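MEM-A1 (Soil metagenome, PDB 6E0S) probably hydrolyses beta-lactam antibiotics with the help of zinc, as expected of a subclass B3 metallo-beta-lactamase. Local coordinates at residues H169-V174 against P209-A214; H91-H96 against K128-Y133; A113-E118 against A163-G168; L195-F198 against R204-G207; N144-A147 against G151-V154. One frame throughout, in Å; residues are numbered along the deposited sequence. Where two conformers were deposited one is given.

The five contacts run from a metal centre to the protein surface, and their chemistry changes along the way. Interactions 1 and 2 share the zinc ion and its water. Interaction 2 is buried and polar, with a carboxylate behind a metal-binding histidine, whereas interaction 1 is partly buried and rests on a CH-pi contact. Interaction 4, also partly buried and nested in the loop that interaction 1 closes, repeats the use of a tyrosine face. Interaction 3, again partly buried, lies between the two sheets and bonds a tyrosine hydroxyl to a helix start. Interaction 5, nested inside interaction 3, is at the surface, where an Arg-Glu pair is bridged by water.

Interaction 1: H169-V174 against P209-A214. With ZN (zinc ion), chain B.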
# COMPACT_ATOMS: atom_id res chain seq x y z
N HIS A 169 -4.37 4.86 9.98
CA HIS A 169 -5.37 3.90 9.51
C HIS A 169 -5.20 2.56 10.22
O HIS A 169 -6.20 1.94 10.63
CB HIS A 169 -5.26 3.73 7.99
CG HIS A 169 -6.36 2.89 7.40
ND1 HIS A 169 -7.64 3.35 7.24
CD2 HIS A 169 -6.35 1.62 6.91
CE1 HIS A 169 -8.40 2.39 6.73
NE2 HIS A 169 -7.64 1.33 6.52
N THR A 170 -3.97 2.08 10.35
CA THR A 170 -3.59 0.97 11.22
C THR A 170 -2.39 1.35 12.08
O THR A 170 -1.69 2.35 11.83
CB THR A 170 -3.20 -0.29 10.44
OG1 THR A 170 -1.95 -0.05 9.76
CG2 THR A 170 -4.28 -0.66 9.40
N GLN A 171 -2.10 0.51 13.07
CA GLN A 171 -0.93 0.80 13.88
C GLN A 171 0.38 0.59 13.12
O GLN A 171 1.41 1.13 13.54
CB GLN A 171 -0.94 -0.07 15.14
CG GLN A 171 -2.03 0.32 16.10
CD GLN A 171 -2.06 -0.62 17.29
OE1 GLN A 171 -2.52 -1.75 17.17
NE2 GLN A 171 -1.55 -0.17 18.42
N GLY A 172 0.34 -0.14 12.01
CA GLY A 172 1.55 -0.53 11.30
C GLY A 172 1.69 -0.06 9.87
O GLY A 172 2.60 -0.51 9.14
N GLY A 173 0.81 0.85 9.44
CA GLY A 173 0.79 1.24 8.03
C GLY A 173 2.11 1.82 7.55
O GLY A 173 2.78 2.58 8.27
N VAL A 174 2.47 1.48 6.31
CA VAL A 174 3.74 1.92 5.70
C VAL A 174 3.47 2.37 4.27
O VAL A 174 2.77 1.68 3.50
CB VAL A 174 4.84 0.83 5.71
CG1 VAL A 174 6.12 1.35 4.99
CG2 VAL A 174 5.14 0.36 7.14
N PRO A 209 -7.68 4.15 24.56
CA PRO A 209 -6.51 3.59 25.24
C PRO A 209 -5.94 2.35 24.57
O PRO A 209 -4.79 2.00 24.85
CB PRO A 209 -7.05 3.27 26.64
CG PRO A 209 -8.53 3.15 26.47
CD PRO A 209 -8.90 4.11 25.39
N ALA A 210 -6.71 1.70 23.67
CA ALA A 210 -6.18 0.56 22.91
C ALA A 210 -5.10 0.99 21.92
O ALA A 210 -4.22 0.19 21.57
CB ALA A 210 -7.32 -0.14 22.16
N TYR A 211 -5.16 2.23 21.45
CA TYR A 211 -4.20 2.76 20.48
C TYR A 211 -4.06 4.25 20.77
O TYR A 211 -4.62 5.10 20.06
CB TYR A 211 -4.68 2.50 19.04
CG TYR A 211 -3.82 3.03 17.88
CD1 TYR A 211 -2.55 3.61 18.09
CD2 TYR A 211 -4.28 2.93 16.57
CE1 TYR A 211 -1.80 4.09 17.01
CE2 TYR A 211 -3.54 3.41 15.50
CZ TYR A 211 -2.31 3.99 15.73
OH TYR A 211 -1.61 4.43 14.65
N PRO A 212 -3.34 4.60 21.83
CA PRO A 212 -3.41 5.98 22.33
C PRO A 212 -2.85 7.02 21.38
O PRO A 212 -3.29 8.17 21.44
CB PRO A 212 -2.62 5.94 23.65
CG PRO A 212 -1.77 4.73 23.55
CD PRO A 212 -2.57 3.74 22.76
N ASN A 213 -1.95 6.66 20.47
CA ASN A 213 -1.37 7.66 19.58
C ASN A 213 -2.06 7.73 18.24
O ASN A 213 -1.51 8.33 17.31
CB ASN A 213 0.12 7.40 19.41
CG ASN A 213 0.89 7.70 20.70
OD1 ASN A 213 0.45 8.51 21.54
ND2 ASN A 213 2.01 7.02 20.88
N ALA A 214 -3.27 7.19 18.12
CA ALA A 214 -3.89 7.08 16.80
C ALA A 214 -4.04 8.44 16.13
O ALA A 214 -3.69 8.60 14.96
CB ALA A 214 -5.24 6.37 16.93
ZN ZN B . -7.44 -0.88 5.98
O HOH W 1 -9.07 -1.53 5.09
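Gln-171 lays its CG methylene on the face of the Tyr-211 ring in a CH-pi contact, CG 3.4 Å from the ring centroid and 10° off the ring normal. The two side chains run antiparallel past one another, which carries the glutamine amide back toward the root of the tyrosine, NE2 standing 3.9 Å from CD1 of Tyr-211. Amide and ring planes are turned 43° apart, so the amide does not stack flat. On the opposite face of the ring sits CB of Ala-214, 3.5 Å above its plane. A type I turn, closed by the bond from Ala-214 N to Tyr-211 O (3.2 Å), folds that methyl group back, and the aromatic is sandwiched between its own turn and the loop 169-174. With CG of Tyr-211 anti to the backbone nitrogen (chi1 178°), the ring reaches across to that loop. The polar ends find partners beyond the two segments: Gln-171 OE1 bonds Ser-127 OG, and Tyr-211 OH bonds Asp-217 OD2. Just before Gln-171, Thr-170 OG1 accepts from Gly-172 N at 3.2 Å, forming an ST turn, and also bonds Glu-92 OE2. The loop so shaped begins with His-169, whose NE2 binds the zinc ion at 2.3 Å. Together with His-91, His-93 and a water, it completes the three-histidine zinc site that subclass B3 enzymes share with subclass B1.

Interaction 2: H91-H96 against K128-Y133; sequences HEHFDH and KGDPQY. With ZN (zinc ion), chain B.
His-93 and Asp-130 meet through hydrogen bonds from a single ring nitrogen. NE2 of His-93 donates to OD1 of Asp-130 at 2.8 Å with an N-H...O angle of 150°, while a weaker, more bent bond reaches OD2 of Asp-130 at 2.9 Å from the same NE2. OD1 is met on its syn side and lies close to the imidazole plane, although the carboxylate itself is twisted 42° from the ring. That carboxylate is held in turn by its own backbone: OD2 of Asp-130 uses its anti lone pair to accept from Gln-132 N at 2.9 Å, an Asx turn, within a type I turn running to Tyr-133. CG of Asp-130 stands anti to the backbone nitrogen (chi1 -159°), which aims the group at the histidine. The residues 91-96, His-Glu-His-Phe-Asp-His, spell the HxHxDH signature of the metallo-beta-lactamase fold. Metal bonds come from its first two histidines, His-91 NE2 at 2.3 Å and His-93 ND1 at 2.4 Å from the zinc ion; His-169 and a water complete its coordination. Asp-130 is thus a second-shell residue that fixes the rotation of a first-shell ring and would probably make it a stronger ligand; Asp-193 similarly bonds ND1 of His-91. Packing is supplied by Gln-132, whose NE2 rests 3.4 Å from CE1 of His-93, the amide steeply inclined to the ring.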
# COMPACT_ATOMS: atom_id res chain seq x y z
N HIS A 91 -0.64 -1.96 4.54
CA HIS A 91 -1.13 -2.15 5.90
C HIS A 91 -1.82 -3.51 6.06
O HIS A 91 -2.23 -4.18 5.10
CB HIS A 91 -2.03 -0.98 6.35
CG HIS A 91 -3.36 -0.93 5.67
ND1 HIS A 91 -3.61 -0.14 4.56
CD2 HIS A 91 -4.52 -1.58 5.94
CE1 HIS A 91 -4.86 -0.31 4.18
NE2 HIS A 91 -5.43 -1.18 4.99
N GLU A 92 -1.91 -3.90 7.33
CA GLU A 92 -2.08 -5.29 7.74
C GLU A 92 -3.54 -5.68 7.85
O GLU A 92 -3.96 -6.31 8.81
CB GLU A 92 -1.32 -5.51 9.05
CG GLU A 92 -1.75 -4.58 10.26
CD GLU A 92 -1.00 -3.23 10.35
OE1 GLU A 92 -0.79 -2.70 11.47
OE2 GLU A 92 -0.65 -2.67 9.29
N HIS A 93 -4.35 -5.29 6.87
CA HIS A 93 -5.76 -5.61 6.84
C HIS A 93 -6.02 -6.60 5.71
O HIS A 93 -5.31 -6.63 4.69
CB HIS A 93 -6.63 -4.36 6.64
CG HIS A 93 -6.82 -3.53 7.87
ND1 HIS A 93 -7.46 -2.31 7.86
CD2 HIS A 93 -6.42 -3.72 9.15
CE1 HIS A 93 -7.48 -1.80 9.08
NE2 HIS A 93 -6.85 -2.65 9.88
N PHE A 94 -7.05 -7.42 5.91
CA PHE A 94 -7.52 -8.41 4.95
C PHE A 94 -7.50 -7.96 3.49
O PHE A 94 -7.12 -8.74 2.61
CB PHE A 94 -8.94 -8.81 5.37
CG PHE A 94 -9.51 -10.00 4.62
CD1 PHE A 94 -9.25 -11.29 5.06
CD2 PHE A 94 -10.37 -9.80 3.55
CE1 PHE A 94 -9.80 -12.39 4.40
CE2 PHE A 94 -10.93 -10.92 2.88
CZ PHE A 94 -10.64 -12.19 3.32
N ASP A 95 -7.91 -6.72 3.19
CA ASP A 95 -8.07 -6.35 1.79
C ASP A 95 -6.76 -5.98 1.10
O ASP A 95 -6.77 -5.77 -0.11
CB ASP A 95 -9.07 -5.20 1.65
CG ASP A 95 -10.51 -5.63 1.92
OD1 ASP A 95 -11.21 -4.93 2.65
OD2 ASP A 95 -10.92 -6.69 1.42
N HIS A 96 -5.64 -5.89 1.84
CA HIS A 96 -4.37 -5.53 1.23
C HIS A 96 -3.27 -6.53 1.57
O HIS A 96 -2.34 -6.70 0.79
CB HIS A 96 -3.95 -4.13 1.68
CG HIS A 96 -4.96 -3.08 1.32
ND1 HIS A 96 -5.04 -2.53 0.06
CD2 HIS A 96 -5.95 -2.50 2.05
CE1 HIS A 96 -6.04 -1.65 0.03
NE2 HIS A 96 -6.59 -1.61 1.23
N LYS A 128 -5.54 -5.87 18.85
CA LYS A 128 -6.61 -5.31 19.70
C LYS A 128 -6.59 -3.79 19.71
O LYS A 128 -7.57 -3.17 20.12
CB LYS A 128 -6.50 -5.86 21.14
CG LYS A 128 -6.79 -7.36 21.26
CD LYS A 128 -6.92 -7.75 22.74
CE LYS A 128 -7.56 -9.13 22.94
NZ LYS A 128 -8.15 -9.24 24.33
N GLY A 129 -5.50 -3.19 19.26
CA GLY A 129 -5.44 -1.76 19.10
C GLY A 129 -5.78 -1.27 17.70
O GLY A 129 -5.62 -0.08 17.43
N ASP A 130 -6.26 -2.14 16.81
CA ASP A 130 -6.60 -1.68 15.48
C ASP A 130 -7.82 -0.79 15.56
O ASP A 130 -8.76 -1.10 16.30
CB ASP A 130 -6.89 -2.85 14.53
CG ASP A 130 -6.74 -2.46 13.06
OD1 ASP A 130 -5.73 -2.84 12.43
OD2 ASP A 130 -7.65 -1.80 12.53
N PRO A 131 -7.83 0.35 14.84
CA PRO A 131 -9.03 1.20 14.83
C PRO A 131 -10.27 0.42 14.40
O PRO A 131 -11.38 0.79 14.75
CB PRO A 131 -8.69 2.30 13.82
CG PRO A 131 -7.18 2.42 13.88
CD PRO A 131 -6.69 0.96 14.11
N GLN A 132 -10.09 -0.66 13.64
CA GLN A 132 -11.22 -1.46 13.18
C GLN A 132 -11.32 -2.79 13.92
O GLN A 132 -12.09 -3.67 13.50
CB GLN A 132 -11.14 -1.71 11.67
CG GLN A 132 -10.98 -0.44 10.84
CD GLN A 132 -11.10 -0.69 9.35
OE1 GLN A 132 -11.90 -1.52 8.91
NE2 GLN A 132 -10.32 0.05 8.57
N TYR A 133 -10.62 -2.93 15.05
CA TYR A 133 -10.66 -4.20 15.78
C TYR A 133 -12.10 -4.58 16.11
O TYR A 133 -12.88 -3.77 16.63
CB TYR A 133 -9.84 -4.13 17.07
CG TYR A 133 -9.93 -5.41 17.88
CD1 TYR A 133 -10.69 -5.48 19.04
CD2 TYR A 133 -9.27 -6.56 17.46
CE1 TYR A 133 -10.78 -6.67 19.77
CE2 TYR A 133 -9.34 -7.74 18.18
CZ TYR A 133 -10.10 -7.79 19.32
OH TYR A 133 -10.17 -8.96 20.01
ZN ZN B . -7.44 -0.88 5.98
O HOH W 1 -9.07 -1.53 5.09

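Interaction 3: A113-E118 against A163-G168; sequences ASVQGE and ARYTPG
Tyr-165 holds CG anti to its carbonyl carbon (chi1 -83°), which swings the phenol out of strand 159-165 toward Ser-114. The serine, for its part, has OG tucked between the backbone N and the carbonyl carbon (chi1 62°), leaving CB to meet the ring. That CB lies 3.6 Å from both CZ and CE1 of Tyr-165, approaching obliquely near the hydroxyl end. Beyond it, the phenol oxygen accepts a backbone hydrogen bond: Val-115 N donates to OH of Tyr-165 at 3.2 Å, a nearly straight bond of 162°. CG2 of Val-115 packs beside the same OH at 3.7 Å.

Ser-114 is also the N-cap of helix 115-123. Its OG accepts from Gly-117 N at 2.9 Å, while the first regular turn is formed by Glu-118 N bonding to Ser-114 O at 2.7 Å. The cap serves Gly-117 and the tyrosine serves Val-115, so two of the N-H groups at the start of the helix are occupied by hydroxyl oxygens. The positive end of the helix dipole would probably polarise both hydroxyls. In the two-sheet sandwich of the metallo-beta-lactamase fold, strand 110-114 belongs to one sheet and strand 159-165 to the other, and the phenol spans the join between them.

Each hydroxyl has a second partner. OH of Tyr-165 hydrogen-bonds to Val-148 O on the edge strand 145-148, and OG of Ser-114 bonds to Gly-172 O. Val-174, from strand 174-182, lies against both Ser-114 and Tyr-165.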
# COMPACT_ATOMS: atom_id res chain seq x y z
N ALA A 113 7.40 -5.72 6.40
CA ALA A 113 6.40 -4.84 7.00
C ALA A 113 7.05 -4.06 8.13
O ALA A 113 8.15 -4.38 8.60
CB ALA A 113 5.19 -5.65 7.54
N SER A 114 6.33 -3.04 8.61
CA SER A 114 6.74 -2.38 9.84
C SER A 114 6.76 -3.35 11.02
O SER A 114 6.20 -4.46 10.97
CB SER A 114 5.78 -1.23 10.18
OG SER A 114 4.48 -1.78 10.38
N VAL A 115 7.36 -2.91 12.12
CA VAL A 115 7.38 -3.75 13.31
C VAL A 115 5.96 -4.11 13.74
O VAL A 115 5.65 -5.28 14.02
CB VAL A 115 8.15 -3.05 14.44
CG1 VAL A 115 8.08 -3.85 15.73
CG2 VAL A 115 9.59 -2.86 14.02
N GLN A 116 5.06 -3.13 13.79
CA GLN A 116 3.70 -3.43 14.21
C GLN A 116 2.97 -4.26 13.16
O GLN A 116 2.21 -5.18 13.51
CB GLN A 116 2.93 -2.13 14.49
CG GLN A 116 3.36 -1.44 15.81
CD GLN A 116 3.16 -2.35 17.01
OE1 GLN A 116 4.08 -2.52 17.82
NE2 GLN A 116 1.99 -2.96 17.12
N GLY A 117 3.14 -3.93 11.89
CA GLY A 117 2.46 -4.68 10.84
C GLY A 117 2.93 -6.12 10.77
O GLY A 117 2.12 -7.04 10.56
N GLU A 118 4.24 -6.33 10.96
CA GLU A 118 4.80 -7.67 10.89
C GLU A 118 4.14 -8.60 11.90
O GLU A 118 3.95 -9.79 11.62
CB GLU A 118 6.32 -7.62 11.11
CG GLU A 118 7.04 -8.90 10.70
CD GLU A 118 7.09 -9.93 11.81
OE1 GLU A 118 6.84 -9.56 12.97
OE2 GLU A 118 7.37 -11.12 11.53
N ALA A 163 11.07 2.43 3.19
CA ALA A 163 9.90 2.39 4.05
C ALA A 163 9.67 3.74 4.72
O ALA A 163 10.58 4.30 5.36
CB ALA A 163 10.04 1.30 5.13
N ARG A 164 8.45 4.26 4.58
CA ARG A 164 8.05 5.48 5.28
C ARG A 164 6.86 5.15 6.16
O ARG A 164 5.75 4.98 5.67
CB ARG A 164 7.71 6.61 4.30
CG ARG A 164 8.89 6.98 3.37
CD ARG A 164 10.05 7.57 4.16
NE ARG A 164 9.71 8.79 4.92
CZ ARG A 164 9.83 10.04 4.46
NH1 ARG A 164 10.28 10.27 3.23
NH2 ARG A 164 9.50 11.07 5.24
N TYR A 165 7.09 5.04 7.47
CA TYR A 165 6.00 4.70 8.37
C TYR A 165 4.90 5.75 8.24
O TYR A 165 5.15 6.95 8.36
CB TYR A 165 6.53 4.65 9.81
CG TYR A 165 7.19 3.35 10.23
CD1 TYR A 165 7.74 2.48 9.31
CD2 TYR A 165 7.30 3.03 11.59
CE1 TYR A 165 8.34 1.25 9.73
CE2 TYR A 165 7.91 1.85 12.03
CZ TYR A 165 8.42 0.96 11.10
OH TYR A 165 9.02 -0.21 11.54
N THR A 166 3.67 5.30 7.98
CA THR A 166 2.51 6.19 7.93
C THR A 166 1.34 5.55 8.68
O THR A 166 0.29 5.27 8.10
CB THR A 166 2.12 6.51 6.49
OG1 THR A 166 1.90 5.29 5.77
CG2 THR A 166 3.19 7.35 5.80
N PRO A 167 1.50 5.30 9.98
CA PRO A 167 0.40 4.71 10.74
C PRO A 167 -0.75 5.70 10.96
O PRO A 167 -0.61 6.93 10.79
CB PRO A 167 1.05 4.33 12.07
CG PRO A 167 2.19 5.36 12.25
CD PRO A 167 2.69 5.56 10.82
N GLY A 168 -1.91 5.13 11.33
CA GLY A 168 -3.08 5.91 11.74
C GLY A 168 -4.34 5.20 11.28
O GLY A 168 -5.27 4.95 12.06

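Interaction 4: L195-F198 against R204-G207; sequences LNAF and RYSG
The Tyr-205 ring carries the methyl group of Ala-197 on one face and the backbone of Phe-198 at its edge. CB of Ala-197 sits over the ring centre, 3.9 Å from the centroid of Tyr-205 and 12° off the ring normal, a CH-pi contact. CA of Ala-197 lies 3.7 Å from CZ of the tyrosine, while the carbonyl carbon of Phe-198 lies in the ring plane. Phe-203 meets the same ring edge-to-face. An inverse gamma turn centred on Ala-197 bends the chain so that the methyl group covers one face while the next residue's backbone passes the hydroxyl end. The Tyr-205 hydroxyl passes the Phe-198 carbonyl, OH to O 3.6 Å, without bonding to it; its hydrogen bond goes to Gly-168 O, just before a zinc ligand. A torsion with CG anti to the carbonyl carbon (chi1 -81°) points the ring out of its turn. That turn, type I from Arg-204 to Gly-207, is closed by Gly-207 N bonding to Arg-204 O at 3.1 Å. Next to the touching residues, Asn-196 O accepts from ND1 of His-169, a second-shell hold on the zinc site. Both segments belong to the long loop between strand 185-192 and helix 214-226. Ala-197 packs on Ile-218 of that helix and Leu-275 of helix 263-285, and at the far end of the latter Glu-282 bonds Tyr-205 N and Ser-206 OG.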
# COMPACT_ATOMS: atom_id res chain seq x y z
N LEU A 195 -4.75 6.67 4.34
CA LEU A 195 -4.66 7.67 5.40
C LEU A 195 -6.03 7.95 6.01
O LEU A 195 -6.20 8.97 6.68
CB LEU A 195 -4.04 8.97 4.87
CG LEU A 195 -2.61 8.92 4.34
CD1 LEU A 195 -2.21 10.28 3.75
CD2 LEU A 195 -1.67 8.46 5.48
N ASN A 196 -6.99 7.07 5.79
CA ASN A 196 -8.37 7.33 6.17
C ASN A 196 -8.62 6.97 7.64
O ASN A 196 -8.35 5.85 8.08
CB ASN A 196 -9.31 6.55 5.25
CG ASN A 196 -9.50 7.24 3.92
OD1 ASN A 196 -8.84 8.25 3.61
ND2 ASN A 196 -10.41 6.71 3.11
N ALA A 197 -9.10 7.95 8.39
CA ALA A 197 -9.54 7.73 9.76
C ALA A 197 -10.87 6.98 9.75
O ALA A 197 -11.95 7.58 9.72
CB ALA A 197 -9.69 9.06 10.51
N PHE A 198 -10.80 5.65 9.76
CA PHE A 198 -11.99 4.82 9.75
C PHE A 198 -11.95 3.92 10.98
O PHE A 198 -10.90 3.35 11.29
CB PHE A 198 -12.06 3.99 8.46
CG PHE A 198 -13.34 3.23 8.32
CD1 PHE A 198 -13.42 1.91 8.74
CD2 PHE A 198 -14.48 3.85 7.83
CE1 PHE A 198 -14.63 1.21 8.63
CE2 PHE A 198 -15.69 3.15 7.72
CZ PHE A 198 -15.76 1.83 8.13
N ARG A 204 -12.44 5.26 18.97
CA ARG A 204 -12.57 6.69 18.68
C ARG A 204 -11.19 7.29 18.50
O ARG A 204 -10.34 7.14 19.38
CB ARG A 204 -13.30 7.42 19.81
CG ARG A 204 -14.73 6.97 20.01
CD ARG A 204 -15.25 7.50 21.34
NE ARG A 204 -14.93 8.91 21.54
CZ ARG A 204 -15.71 9.93 21.17
NH1 ARG A 204 -16.87 9.69 20.57
NH2 ARG A 204 -15.33 11.17 21.39
N TYR A 205 -10.98 7.96 17.37
CA TYR A 205 -9.72 8.67 17.17
C TYR A 205 -9.55 9.80 18.18
O TYR A 205 -8.41 10.14 18.54
CB TYR A 205 -9.62 9.21 15.74
CG TYR A 205 -9.19 8.16 14.73
CD1 TYR A 205 -7.85 8.02 14.38
CD2 TYR A 205 -10.12 7.29 14.16
CE1 TYR A 205 -7.43 7.06 13.48
CE2 TYR A 205 -9.71 6.32 13.25
CZ TYR A 205 -8.37 6.21 12.91
OH TYR A 205 -7.96 5.23 12.01
N SER A 206 -10.66 10.38 18.66
CA SER A 206 -10.60 11.41 19.70
C SER A 206 -9.91 10.94 20.97
O SER A 206 -9.60 11.76 21.83
CB SER A 206 -12.01 11.87 20.07
OG SER A 206 -12.81 12.08 18.93
N GLY A 207 -9.70 9.63 21.12
CA GLY A 207 -9.07 9.11 22.32
C GLY A 207 -9.46 7.67 22.57
O GLY A 207 -10.62 7.40 22.90

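Interaction 5: N144-A147 against G151-V154; sequences NTRA and GEVV
Arg-146 and Glu-152 reach toward each other at a slant, their guanidinium and carboxylate planes 25° apart. OE1 of Glu-152 lies at the guanidinium edge, near its plane, but the salt bridge is long, with NH1 of Arg-146 at 3.8 Å from OE1. A water bridges the gap. It accepts from NH1 of Arg-146 at 2.7 Å and donates to OE1 of Glu-152 at 2.5 Å. It also donates to the carbonyl O of Ala-147 at 3.0 Å, tying the ion pair to the strand backbone. The two chains arrive differently: Arg-146 leaves the strand with CG anti to the backbone N and then bends at chi3 (50°) to bring NH1 round to the water, whereas Glu-152 is extended throughout. The other glutamate oxygen, OE2, accepts from Ala-149 N in the short link between the segments, which steadies the carboxylate from a second direction. Strand 145-148 is the outermost of one sheet and strand 153-156 the outermost of the other. The water-bridged ion pair therefore spans the surface where the chain passes from the first to the second sheet of the metallo-beta-lactamase alpha-beta-beta-alpha sandwich.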
# COMPACT_ATOMS: atom_id res chain seq x y z
N ASN A 144 8.24 -16.43 7.03
CA ASN A 144 9.36 -15.77 6.34
C ASN A 144 9.15 -14.25 6.27
O ASN A 144 9.31 -13.62 5.22
CB ASN A 144 9.58 -16.37 4.94
CG ASN A 144 10.07 -17.83 4.97
OD1 ASN A 144 10.52 -18.36 6.01
ND2 ASN A 144 10.01 -18.48 3.81
N THR A 145 8.79 -13.65 7.40
CA THR A 145 8.62 -12.20 7.45
C THR A 145 9.88 -11.55 8.02
O THR A 145 10.73 -12.19 8.62
CB THR A 145 7.40 -11.79 8.29
OG1 THR A 145 7.57 -12.25 9.64
CG2 THR A 145 6.12 -12.37 7.73
N ARG A 146 9.97 -10.24 7.82
CA ARG A 146 11.05 -9.46 8.41
C ARG A 146 10.52 -8.05 8.63
O ARG A 146 9.89 -7.49 7.74
CB ARG A 146 12.29 -9.42 7.51
CG ARG A 146 13.36 -8.46 7.98
CD ARG A 146 14.75 -8.79 7.40
NE ARG A 146 14.75 -8.98 5.95
CZ ARG A 146 14.89 -7.99 5.06
NH1 ARG A 146 15.04 -6.74 5.47
NH2 ARG A 146 14.87 -8.26 3.76
N ALA A 147 10.77 -7.48 9.81
CA ALA A 147 10.32 -6.12 10.06
C ALA A 147 11.31 -5.15 9.45
O ALA A 147 12.52 -5.41 9.46
CB ALA A 147 10.20 -5.84 11.56
N GLY A 151 12.28 4.59 7.43
CA GLY A 151 13.39 5.06 6.64
C GLY A 151 14.33 3.98 6.14
O GLY A 151 15.29 4.31 5.42
N GLU A 152 14.11 2.72 6.48
CA GLU A 152 14.98 1.64 6.01
C GLU A 152 14.84 1.46 4.50
O GLU A 152 13.73 1.46 3.95
CB GLU A 152 14.63 0.33 6.72
CG GLU A 152 15.47 -0.84 6.24
CD GLU A 152 15.28 -2.08 7.09
OE1 GLU A 152 15.63 -3.18 6.62
OE2 GLU A 152 14.82 -1.95 8.25
N VAL A 153 15.97 1.27 3.82
CA VAL A 153 15.96 1.08 2.37
C VAL A 153 16.04 -0.40 2.06
O VAL A 153 17.01 -1.08 2.43
CB VAL A 153 17.11 1.85 1.71
CG1 VAL A 153 17.09 1.61 0.21
CG2 VAL A 153 16.97 3.30 2.01
N VAL A 154 15.06 -0.90 1.32
CA VAL A 154 15.02 -2.29 0.87
C VAL A 154 15.74 -2.36 -0.47
O VAL A 154 15.32 -1.68 -1.43
CB VAL A 154 13.57 -2.77 0.76
CG1 VAL A 154 13.49 -4.20 0.27
CG2 VAL A 154 12.86 -2.61 2.12
O HOH W 2 14.98 -5.34 7.73